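Local coordinates for protein Eps1p (Saccharomyces cerevisiae, PDB 4TW5) that belongs to the thioredoxin clan and, in this fragment, folds into two thioredoxin-like halves, each carrying its own pair of disulfides, at residues F54-E57 against S58-L61; Q67-C70 against I71-A74; F143-I147 against A148-T152; K175-D178 against K179-E182; Y261-F264 against A265-T268. All blocks are in the same frame, centred on the assembly; numbering follows the deposited sequence.

Contact 1 (F54-E57 against S58-L61)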
# COMPACT_ATOMS: atom_id res chain seq x y z
N PHE A 54 -46.49 -11.25 -21.75
CA PHE A 54 -45.48 -12.27 -21.43
C PHE A 54 -45.67 -13.58 -22.18
O PHE A 54 -44.90 -14.51 -21.98
CB PHE A 54 -45.48 -12.57 -19.93
CG PHE A 54 -44.24 -13.29 -19.47
CD1 PHE A 54 -43.02 -12.64 -19.45
CD2 PHE A 54 -44.30 -14.62 -19.07
CE1 PHE A 54 -41.89 -13.30 -19.04
CE2 PHE A 54 -43.17 -15.28 -18.67
CZ PHE A 54 -41.96 -14.62 -18.65
N LYS A 55 -46.68 -13.64 -23.04
CA LYS A 55 -47.07 -14.86 -23.74
C LYS A 55 -45.91 -15.57 -24.44
O LYS A 55 -45.84 -16.80 -24.41
CB LYS A 55 -48.17 -14.54 -24.77
CG LYS A 55 -49.59 -14.56 -24.19
CD LYS A 55 -50.57 -13.75 -25.04
CE LYS A 55 -50.59 -14.25 -26.47
NZ LYS A 55 -51.51 -13.50 -27.35
N GLU A 56 -45.05 -14.80 -25.12
CA GLU A 56 -43.94 -15.38 -25.88
C GLU A 56 -42.80 -15.94 -25.03
O GLU A 56 -42.32 -17.05 -25.26
CB GLU A 56 -43.36 -14.34 -26.84
CG GLU A 56 -44.27 -13.92 -27.98
CD GLU A 56 -44.96 -15.10 -28.65
OE1 GLU A 56 -44.26 -16.06 -29.06
OE2 GLU A 56 -46.20 -15.07 -28.77
N GLU A 57 -42.38 -15.15 -24.05
CA GLU A 57 -41.23 -15.49 -23.22
C GLU A 57 -41.63 -16.65 -22.33
O GLU A 57 -40.82 -17.53 -22.03
CB GLU A 57 -40.80 -14.26 -22.42
CG GLU A 57 -40.23 -13.18 -23.34
CD GLU A 57 -39.73 -11.94 -22.62
OE1 GLU A 57 -39.37 -10.97 -23.33
OE2 GLU A 57 -39.79 -11.89 -21.37
N SER A 58 -42.91 -16.67 -21.99
CA SER A 58 -43.51 -17.72 -21.18
C SER A 58 -43.16 -19.10 -21.71
O SER A 58 -42.83 -20.00 -20.95
CB SER A 58 -45.02 -17.56 -21.16
OG SER A 58 -45.62 -18.59 -20.41
N LYS A 59 -43.19 -19.23 -23.03
CA LYS A 59 -42.90 -20.48 -23.71
C LYS A 59 -41.42 -20.82 -23.58
O LYS A 59 -41.05 -21.92 -23.20
CB LYS A 59 -43.24 -20.38 -25.21
CG LYS A 59 -44.70 -20.23 -25.57
CD LYS A 59 -44.81 -19.60 -26.95
CE LYS A 59 -46.24 -19.25 -27.32
NZ LYS A 59 -46.27 -18.48 -28.61
N THR A 60 -40.58 -19.84 -23.89
CA THR A 60 -39.13 -20.04 -23.97
C THR A 60 -38.39 -20.05 -22.61
O THR A 60 -37.32 -20.61 -22.52
CB THR A 60 -38.52 -18.96 -24.89
OG1 THR A 60 -38.96 -17.66 -24.47
CG2 THR A 60 -38.96 -19.17 -26.36
N LEU A 61 -38.97 -19.43 -21.58
CA LEU A 61 -38.36 -19.40 -20.24
C LEU A 61 -38.96 -20.44 -19.30
O LEU A 61 -38.46 -20.65 -18.20
CB LEU A 61 -38.54 -18.03 -19.59
CG LEU A 61 -37.93 -16.81 -20.27
CD1 LEU A 61 -38.05 -15.62 -19.34
CD2 LEU A 61 -36.48 -17.07 -20.67

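Contact 2 (Q67-C70 against I71-A74)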
# COMPACT_ATOMS: atom_id res chain seq x y z
N GLN A 67 -53.11 -17.80 -11.22
CA GLN A 67 -53.90 -17.21 -10.16
C GLN A 67 -54.62 -18.26 -9.38
O GLN A 67 -54.82 -19.37 -9.86
CB GLN A 67 -54.94 -16.23 -10.70
CG GLN A 67 -54.44 -14.84 -10.97
CD GLN A 67 -55.49 -14.00 -11.62
OE1 GLN A 67 -56.23 -14.46 -12.49
NE2 GLN A 67 -55.59 -12.75 -11.19
N VAL A 68 -54.97 -17.91 -8.16
CA VAL A 68 -55.83 -18.73 -7.32
C VAL A 68 -56.87 -17.83 -6.64
O VAL A 68 -56.51 -16.94 -5.87
CB VAL A 68 -55.04 -19.47 -6.24
CG1 VAL A 68 -56.01 -20.15 -5.29
CG2 VAL A 68 -54.12 -20.49 -6.85
N ASN A 69 -58.16 -18.03 -6.95
CA ASN A 69 -59.22 -17.35 -6.20
C ASN A 69 -59.36 -18.03 -4.84
O ASN A 69 -59.79 -19.18 -4.76
CB ASN A 69 -60.54 -17.36 -6.98
CG ASN A 69 -61.61 -16.48 -6.35
OD1 ASN A 69 -61.75 -16.43 -5.13
ND2 ASN A 69 -62.37 -15.77 -7.19
N CYS A 70 -59.01 -17.32 -3.77
CA CYS A 70 -58.96 -17.93 -2.45
C CYS A 70 -60.33 -17.98 -1.78
O CYS A 70 -60.47 -18.48 -0.67
CB CYS A 70 -57.98 -17.19 -1.54
SG CYS A 70 -56.27 -17.36 -2.03
N ILE A 71 -61.34 -17.49 -2.48
CA ILE A 71 -62.71 -17.63 -2.01
C ILE A 71 -63.28 -18.92 -2.56
O ILE A 71 -63.92 -19.68 -1.83
CB ILE A 71 -63.55 -16.40 -2.41
CG1 ILE A 71 -63.04 -15.19 -1.64
CG2 ILE A 71 -65.02 -16.62 -2.10
CD1 ILE A 71 -62.82 -15.46 -0.16
N GLU A 72 -63.00 -19.20 -3.83
CA GLU A 72 -63.49 -20.42 -4.45
C GLU A 72 -62.57 -21.60 -4.09
O GLU A 72 -62.94 -22.76 -4.24
CB GLU A 72 -63.58 -20.26 -5.97
CG GLU A 72 -64.47 -19.10 -6.44
CD GLU A 72 -64.48 -18.93 -7.96
OE1 GLU A 72 -63.81 -19.73 -8.64
OE2 GLU A 72 -65.17 -18.02 -8.48
N SER A 73 -61.40 -21.29 -3.55
CA SER A 73 -60.44 -22.30 -3.12
C SER A 73 -59.86 -21.98 -1.75
O SER A 73 -58.64 -21.90 -1.58
CB SER A 73 -59.30 -22.41 -4.14
OG SER A 73 -59.79 -22.30 -5.46
N ALA A 74 -60.74 -21.80 -0.77
CA ALA A 74 -60.34 -21.34 0.55
C ALA A 74 -59.41 -22.31 1.27
O ALA A 74 -58.46 -21.88 1.93
CB ALA A 74 -61.57 -21.08 1.39

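Contact 3 (F143-I147 against A148-T152)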
# COMPACT_ATOMS: atom_id res chain seq x y z
N PHE A 143 -12.53 1.76 -12.18
CA PHE A 143 -13.38 1.90 -11.00
C PHE A 143 -13.44 3.36 -10.54
O PHE A 143 -14.45 3.79 -10.00
CB PHE A 143 -12.89 1.02 -9.85
CG PHE A 143 -13.73 1.18 -8.61
CD1 PHE A 143 -14.97 0.57 -8.51
CD2 PHE A 143 -13.31 1.99 -7.57
CE1 PHE A 143 -15.75 0.73 -7.40
CE2 PHE A 143 -14.10 2.17 -6.46
CZ PHE A 143 -15.33 1.54 -6.38
N LEU A 144 -12.34 4.10 -10.72
CA LEU A 144 -12.25 5.48 -10.33
C LEU A 144 -13.05 6.35 -11.30
O LEU A 144 -13.73 7.29 -10.90
CB LEU A 144 -10.77 5.91 -10.27
CG LEU A 144 -9.90 5.28 -9.15
CD1 LEU A 144 -8.47 5.76 -9.22
CD2 LEU A 144 -10.46 5.55 -7.73
N GLU A 145 -13.02 6.00 -12.58
CA GLU A 145 -13.88 6.68 -13.54
C GLU A 145 -15.33 6.54 -13.12
O GLU A 145 -16.04 7.53 -13.06
CB GLU A 145 -13.67 6.15 -14.97
CG GLU A 145 -12.31 6.48 -15.55
CD GLU A 145 -12.42 7.03 -16.96
OE1 GLU A 145 -12.95 6.32 -17.85
OE2 GLU A 145 -12.02 8.19 -17.17
N LEU A 146 -15.75 5.33 -12.75
CA LEU A 146 -17.12 5.13 -12.31
C LEU A 146 -17.48 6.04 -11.16
O LEU A 146 -18.58 6.58 -11.09
CB LEU A 146 -17.35 3.69 -11.88
CG LEU A 146 -17.20 2.66 -13.00
CD1 LEU A 146 -17.49 1.30 -12.42
CD2 LEU A 146 -18.15 3.00 -14.16
N ILE A 147 -16.52 6.20 -10.25
CA ILE A 147 -16.78 6.91 -9.01
C ILE A 147 -16.64 8.42 -9.20
O ILE A 147 -17.18 9.18 -8.42
CB ILE A 147 -15.80 6.40 -7.90
CG1 ILE A 147 -16.58 6.03 -6.66
CG2 ILE A 147 -14.73 7.43 -7.58
CD1 ILE A 147 -17.49 4.90 -6.91
N ALA A 148 -15.96 8.84 -10.26
CA ALA A 148 -15.87 10.25 -10.61
C ALA A 148 -17.18 10.75 -11.26
O ALA A 148 -17.30 11.93 -11.61
CB ALA A 148 -14.70 10.49 -11.53
N GLY A 149 -18.13 9.84 -11.45
CA GLY A 149 -19.44 10.21 -11.95
C GLY A 149 -19.63 9.82 -13.40
O GLY A 149 -20.51 10.36 -14.08
N LYS A 150 -18.78 8.92 -13.88
CA LYS A 150 -18.81 8.56 -15.29
C LYS A 150 -19.69 7.36 -15.65
O LYS A 150 -19.93 7.11 -16.84
CB LYS A 150 -17.37 8.32 -15.76
CG LYS A 150 -16.51 9.55 -15.58
CD LYS A 150 -15.11 9.41 -16.19
CE LYS A 150 -14.29 10.70 -15.97
NZ LYS A 150 -12.94 10.62 -16.61
N ALA A 151 -20.22 6.67 -14.65
CA ALA A 151 -21.21 5.62 -14.90
C ALA A 151 -22.56 6.15 -15.43
O ALA A 151 -23.14 7.09 -14.87
CB ALA A 151 -21.45 4.81 -13.63
N THR A 152 -23.07 5.51 -16.48
CA THR A 152 -24.38 5.88 -17.03
C THR A 152 -25.45 4.90 -16.57
O THR A 152 -26.64 5.14 -16.76
CB THR A 152 -24.34 5.92 -18.57
OG1 THR A 152 -23.99 4.62 -19.06
CG2 THR A 152 -23.29 6.90 -19.05

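Contact 4 (K175-D178 against K179-E182)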
# COMPACT_ATOMS: atom_id res chain seq x y z
N LYS A 175 -6.69 -17.48 -0.90
CA LYS A 175 -6.03 -17.67 0.39
C LYS A 175 -6.81 -17.01 1.55
O LYS A 175 -7.29 -15.87 1.43
CB LYS A 175 -4.61 -17.12 0.33
CG LYS A 175 -3.77 -17.69 -0.80
CD LYS A 175 -3.71 -19.21 -0.71
CE LYS A 175 -3.04 -19.81 -1.94
NZ LYS A 175 -3.56 -21.20 -2.12
N ASN A 176 -6.96 -17.73 2.65
CA ASN A 176 -7.66 -17.23 3.83
C ASN A 176 -9.04 -16.61 3.49
O ASN A 176 -9.43 -15.55 4.01
CB ASN A 176 -6.77 -16.23 4.57
CG ASN A 176 -5.43 -16.82 4.95
OD1 ASN A 176 -5.31 -18.04 5.05
ND2 ASN A 176 -4.42 -15.98 5.14
N CYS A 177 -9.76 -17.27 2.59
CA CYS A 177 -11.10 -16.85 2.23
C CYS A 177 -11.98 -18.05 1.99
O CYS A 177 -12.14 -18.49 0.86
CB CYS A 177 -11.08 -15.98 0.97
SG CYS A 177 -12.71 -15.31 0.53
N ASP A 178 -12.58 -18.54 3.07
CA ASP A 178 -13.43 -19.72 3.03
C ASP A 178 -14.63 -19.56 2.11
O ASP A 178 -15.07 -20.52 1.49
CB ASP A 178 -13.92 -20.05 4.44
CG ASP A 178 -12.80 -20.48 5.38
OD1 ASP A 178 -11.75 -20.98 4.90
OD2 ASP A 178 -12.98 -20.28 6.60
N LYS A 179 -15.17 -18.34 2.03
CA LYS A 179 -16.41 -18.11 1.31
C LYS A 179 -16.22 -17.70 -0.15
O LYS A 179 -17.18 -17.66 -0.88
CB LYS A 179 -17.24 -17.05 2.04
CG LYS A 179 -17.73 -17.50 3.41
CD LYS A 179 -18.01 -16.28 4.30
CE LYS A 179 -18.41 -16.67 5.71
NZ LYS A 179 -18.34 -15.46 6.60
N CYS A 180 -14.99 -17.40 -0.56
CA CYS A 180 -14.73 -16.87 -1.89
C CYS A 180 -15.28 -17.74 -3.05
O CYS A 180 -15.83 -17.22 -4.03
CB CYS A 180 -13.24 -16.66 -2.10
SG CYS A 180 -12.52 -15.14 -1.49
N HIS A 181 -15.09 -19.05 -2.94
CA HIS A 181 -15.55 -19.98 -3.98
C HIS A 181 -17.07 -20.05 -4.05
O HIS A 181 -17.65 -20.04 -5.13
CB HIS A 181 -14.98 -21.37 -3.73
CG HIS A 181 -15.43 -22.39 -4.72
ND1 HIS A 181 -14.79 -22.60 -5.92
CD2 HIS A 181 -16.48 -23.25 -4.69
CE1 HIS A 181 -15.41 -23.55 -6.59
NE2 HIS A 181 -16.44 -23.97 -5.86
N GLU A 182 -17.72 -20.15 -2.89
CA GLU A 182 -19.17 -20.10 -2.83
C GLU A 182 -19.66 -18.80 -3.49
O GLU A 182 -20.65 -18.77 -4.23
CB GLU A 182 -19.68 -20.16 -1.39
CG GLU A 182 -21.20 -20.34 -1.24
CD GLU A 182 -21.67 -20.33 0.22
OE1 GLU A 182 -21.13 -19.54 1.02
OE2 GLU A 182 -22.58 -21.11 0.58
O HOH W 1 -13.22 -19.77 -1.46
O HOH W 2 -16.42 -21.16 -0.72

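Contact 5 (Y261-F264 against A265-T268)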
# COMPACT_ATOMS: atom_id res chain seq x y z
N TYR A 261 -28.42 -9.05 -2.48
CA TYR A 261 -27.57 -8.21 -3.31
C TYR A 261 -28.33 -7.58 -4.51
O TYR A 261 -28.14 -6.40 -4.82
CB TYR A 261 -26.37 -9.01 -3.81
CG TYR A 261 -25.57 -9.63 -2.67
CD1 TYR A 261 -24.63 -8.89 -1.99
CD2 TYR A 261 -25.78 -10.94 -2.29
CE1 TYR A 261 -23.94 -9.43 -0.95
CE2 TYR A 261 -25.07 -11.48 -1.24
CZ TYR A 261 -24.15 -10.72 -0.58
OH TYR A 261 -23.44 -11.25 0.47
N VAL A 262 -29.20 -8.35 -5.16
CA VAL A 262 -29.95 -7.84 -6.31
C VAL A 262 -30.85 -6.69 -5.88
O VAL A 262 -30.83 -5.60 -6.46
CB VAL A 262 -30.80 -8.96 -6.98
CG1 VAL A 262 -31.81 -8.36 -7.97
CG2 VAL A 262 -29.90 -9.94 -7.71
N ASP A 263 -31.60 -6.92 -4.81
CA ASP A 263 -32.54 -5.93 -4.30
C ASP A 263 -31.83 -4.69 -3.74
O ASP A 263 -32.37 -3.61 -3.81
CB ASP A 263 -33.47 -6.56 -3.26
CG ASP A 263 -34.34 -7.65 -3.89
OD1 ASP A 263 -34.59 -7.57 -5.13
OD2 ASP A 263 -34.78 -8.58 -3.16
N PHE A 264 -30.63 -4.86 -3.20
CA PHE A 264 -29.85 -3.70 -2.78
C PHE A 264 -29.48 -2.87 -4.00
O PHE A 264 -29.67 -1.65 -4.01
CB PHE A 264 -28.58 -4.12 -2.04
CG PHE A 264 -27.60 -3.00 -1.82
CD1 PHE A 264 -27.83 -2.02 -0.84
CD2 PHE A 264 -26.46 -2.93 -2.57
CE1 PHE A 264 -26.92 -1.01 -0.61
CE2 PHE A 264 -25.53 -1.92 -2.37
CZ PHE A 264 -25.76 -0.94 -1.38
N ALA A 265 -29.01 -3.54 -5.04
CA ALA A 265 -28.58 -2.86 -6.26
C ALA A 265 -29.73 -2.12 -6.94
O ALA A 265 -29.51 -1.25 -7.75
CB ALA A 265 -27.96 -3.85 -7.24
N ARG A 266 -30.96 -2.49 -6.59
CA ARG A 266 -32.14 -1.97 -7.24
C ARG A 266 -32.86 -0.90 -6.43
O ARG A 266 -33.81 -0.32 -6.90
CB ARG A 266 -33.07 -3.13 -7.61
CG ARG A 266 -32.82 -3.63 -9.02
CD ARG A 266 -33.32 -5.03 -9.24
NE ARG A 266 -34.46 -5.39 -8.41
CZ ARG A 266 -35.74 -5.17 -8.70
NH1 ARG A 266 -36.10 -4.53 -9.81
NH2 ARG A 266 -36.66 -5.59 -7.85
N ARG A 267 -32.39 -0.63 -5.22
CA ARG A 267 -32.98 0.39 -4.37
C ARG A 267 -32.86 1.78 -4.97
O ARG A 267 -31.83 2.12 -5.57
CB ARG A 267 -32.29 0.43 -3.00
CG ARG A 267 -32.94 -0.27 -1.80
CD ARG A 267 -31.86 -0.42 -0.70
NE ARG A 267 -32.25 -1.22 0.47
CZ ARG A 267 -31.52 -2.22 0.99
NH1 ARG A 267 -30.38 -2.59 0.43
NH2 ARG A 267 -31.95 -2.88 2.07
N THR A 268 -33.92 2.58 -4.83
CA THR A 268 -33.91 4.01 -5.15
C THR A 268 -33.21 4.74 -4.00
O THR A 268 -33.63 4.63 -2.85
CB THR A 268 -35.33 4.59 -5.36
OG1 THR A 268 -35.90 4.09 -6.58
CG2 THR A 268 -35.31 6.13 -5.37

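Contact 1 (F54-E57 against S58-L61)
Helix 55-61, a short surface helix of the first thioredoxin-like half, starts with F54 laid against S58. The ring of F54 lies against the first turn: its CE2 comes to 3.5 Å from S58 CA, and the backbone N of S58 sits over one ring face, offset toward the rim. CG is turned anti to the backbone N (chi1 -163°), which lays the ring alongside the turn, and CZ touches L61 CD1 at 4.1 Å, the two side chains crossing at about a right angle. F54 O in turn accepts the N-H of S58 at 2.9 Å.

F54, at the head of the helix, packs inward on I111 and A114 of helix 107-118 and I63 of strand 63-69, and meets F65 edge to face. S58 OG is hydrogen-bonded to I63 O, joining the helix to the strand that follows it, while the carboxylate of E57 pairs with R115.

E57 O is gripped by two donors. L61 N approaches E57 O at 2.7 Å nearly straight on, whereas T60 OG1, 3.1 Å from E57 O, comes in from the flank, a position reached because its hydroxyl lies between backbone N and carbonyl carbon (chi1 51°). On the exposed side E56 and K59 run side by side, pointing the same way; K59 NZ forms a salt bridge with E56 OE1 at 3.2 Å, meeting it on the syn side but 32° out of the carboxylate plane, with OE2 a weaker partner.

Contact 2 (Q67-C70 against I71-A74)
The amide of N69 and the carboxylate of E72 are stacked, their planes only 11° apart: E72 CG lies 3.9 Å from N69 CG, and E72 OE2 is 3.8 Å from N69 ND2. At its edge the same amide is held by backbone. N69 OD1 accepts the N-H of I71 at 2.9 Å, in the carbonyl plane, and takes a weak second bond from E72 N at 3.3 Å. The side chain can turn forward over the next residues because CG stands anti to the backbone N (chi1 -171°). ND2, at the other end of the amide, has a weak hydrogen bond to Y33 OH.

The OD1 to I71 bond makes this an Asx turn, at the point where the chain leaves strand 63-69 of the thioredoxin-like sheet and heads for helix 74-79. N69 O adds weak bonds to S73 N and S73 OG. S73 occupies the N-cap position, though its side chain makes no capping bond; its CB lies against V68 CG1 at 4.2 Å.

The sulfur of C70 is bonded to C77 of helix 74-79, a disulfide that ties the strand end to the helix. C70 O is met by a CA-H...O contact from A74 CA at 3.1 Å.

Contact 3 (F143-I147 against A148-T152)
In helix 140-150, A148 N bonds to L144 O at 2.8 Å and more weakly to E145 O, and the helix then widens. K150 N reaches back five residues to E145 O at 3.2 Å. Inside that span G149 N makes a weak bond to L146 O at 3.3 Å. G149 carries the change of direction, with phi at 106°, backbone angles at which glycine is the natural occupant.

E145 and K150 meet across the helix end. The lysine chain, extended beyond CG, runs back along the last turn, its CB 3.1 Å from E145 O, so that aliphatic carbons flank the very carbonyl its own backbone N-H engages. Its tip forms a salt bridge, K150 NZ to E145 OE2 at 2.7 Å. The ammonium arrives from above the carboxylate plane, 44° out of it, and K150 CD also lies against E145 OE2 at 3.5 Å; the glutamate meets it with its chain bent at chi2. The two residues cross on the outer side of the helix.

The end of L146 reaches the loop beyond, CD2 packing on A151 CB at 3.8 Å, with L138 nearby. F143 and I147 face the sheet, touching L247 and V238, and F143 meets F159 edge to face. I147 O is hydrogen-bonded to N246 ND2, and the I147 side chain also packs on H227 of the second subunit. Positive phi at G149, with its 6-to-1 and 5-to-2 bonds, is the signature of a Schellman motif closing a helix.

Contact 4 (K175-D178 against K179-E182)
C177 and C180 are joined covalently, a disulfide at the end of the loop that leads from strand 155-160 into helix 180-196, in the second thioredoxin-like half. C177 SG and C180 SG are 2.0 Å apart, and the torsion about the S-S bond is 95°, near the right angle that disulfides prefer. C177 reaches its partner by turning SG anti to its backbone N (chi1 -176°), which carries it toward C180. C177 CB and C180 CB end 3.8 Å apart, and C180 also touches F174.

The backbone between them is a type I turn from C177 to C180, closed by a weak bond from C180 N to C177 O at 3.4 Å. Two waters stand in for direct bonds at the head of the helix. One water donates to C177 O at 2.9 Å and accepts from H181 N; another donates to D178 O, 2.7 Å away, and accepts from E182 N at 2.7 Å. Each bridges a carbonyl to the N-H four residues on, the spacing of a helical bond, so solvent is threaded into the first turn.

The two residues inside the loop are held by other parts of the chain. D178 N bonds to D230 OD1, while the extended K179 carries its ammonium to a salt bridge with E232 and a cation-pi contact with Y254. A Cys-X-X-Cys disulfide at the N-terminal end of a long helix is the characteristic motif of the thioredoxin family, and C37 and C40 form a like pair in the first half.

Contact 5 (Y261-F264 against A265-T268)
A265 N gives its hydrogen to Y261 O at 3.0 Å, near the end of helix 259-265. R266 N makes a weak bond to D263 O at 3.3 Å, and R267 N bonds to F264 O at 3.1 Å.

R266 has a divided guanidinium. NH2 is satisfied outside the helix, in a salt bridge to E102, and NH1 has a long, weak ion pair with D197. NE is buried without a hydrogen-bond partner in the model; the nearest charge across the contact is D263 OD1, 3.9 Å from R266 NE, a long salt bridge. That oxygen stands in the guanidinium plane at its edge, with the two flat groups turned 58° apart. R266 CD rests on V262 CG1 at 3.9 Å.

R267 crosses F264 at about a right angle, its NH1 at the ring edge rather than over a face. Y261 OH accepts from S255 N, and the Y261 ring stacks on Y250 and meets F183 edge to face.

V262 and A265 pack on L194, F264 and A265 on L156, consistent with the C-terminal helix of a thioredoxin-like domain lying on the sheet beside helix 180-196.

In the fold
All five contacts are local and follow one another in series, none nesting or crossing. From the N terminus, contact 1 spans the helix leading into strand 63-69, and contact 2 turns the chain out of that strand, about 12 Å away between nearest atoms; both belong to the first thioredoxin-like half. Contact 3 ends helix 140-150 beside the second sheet, and contact 4 begins helix 180-196 by closing a disulfide loop. Contact 5 ends helix 259-265 near the centre of the chain, about 8 Å from contact 4 between nearest atoms, and also ties the second half to the first. Contact 2 lies across the chain's centre from contacts 3 and 4, and contact 1 from contact 4.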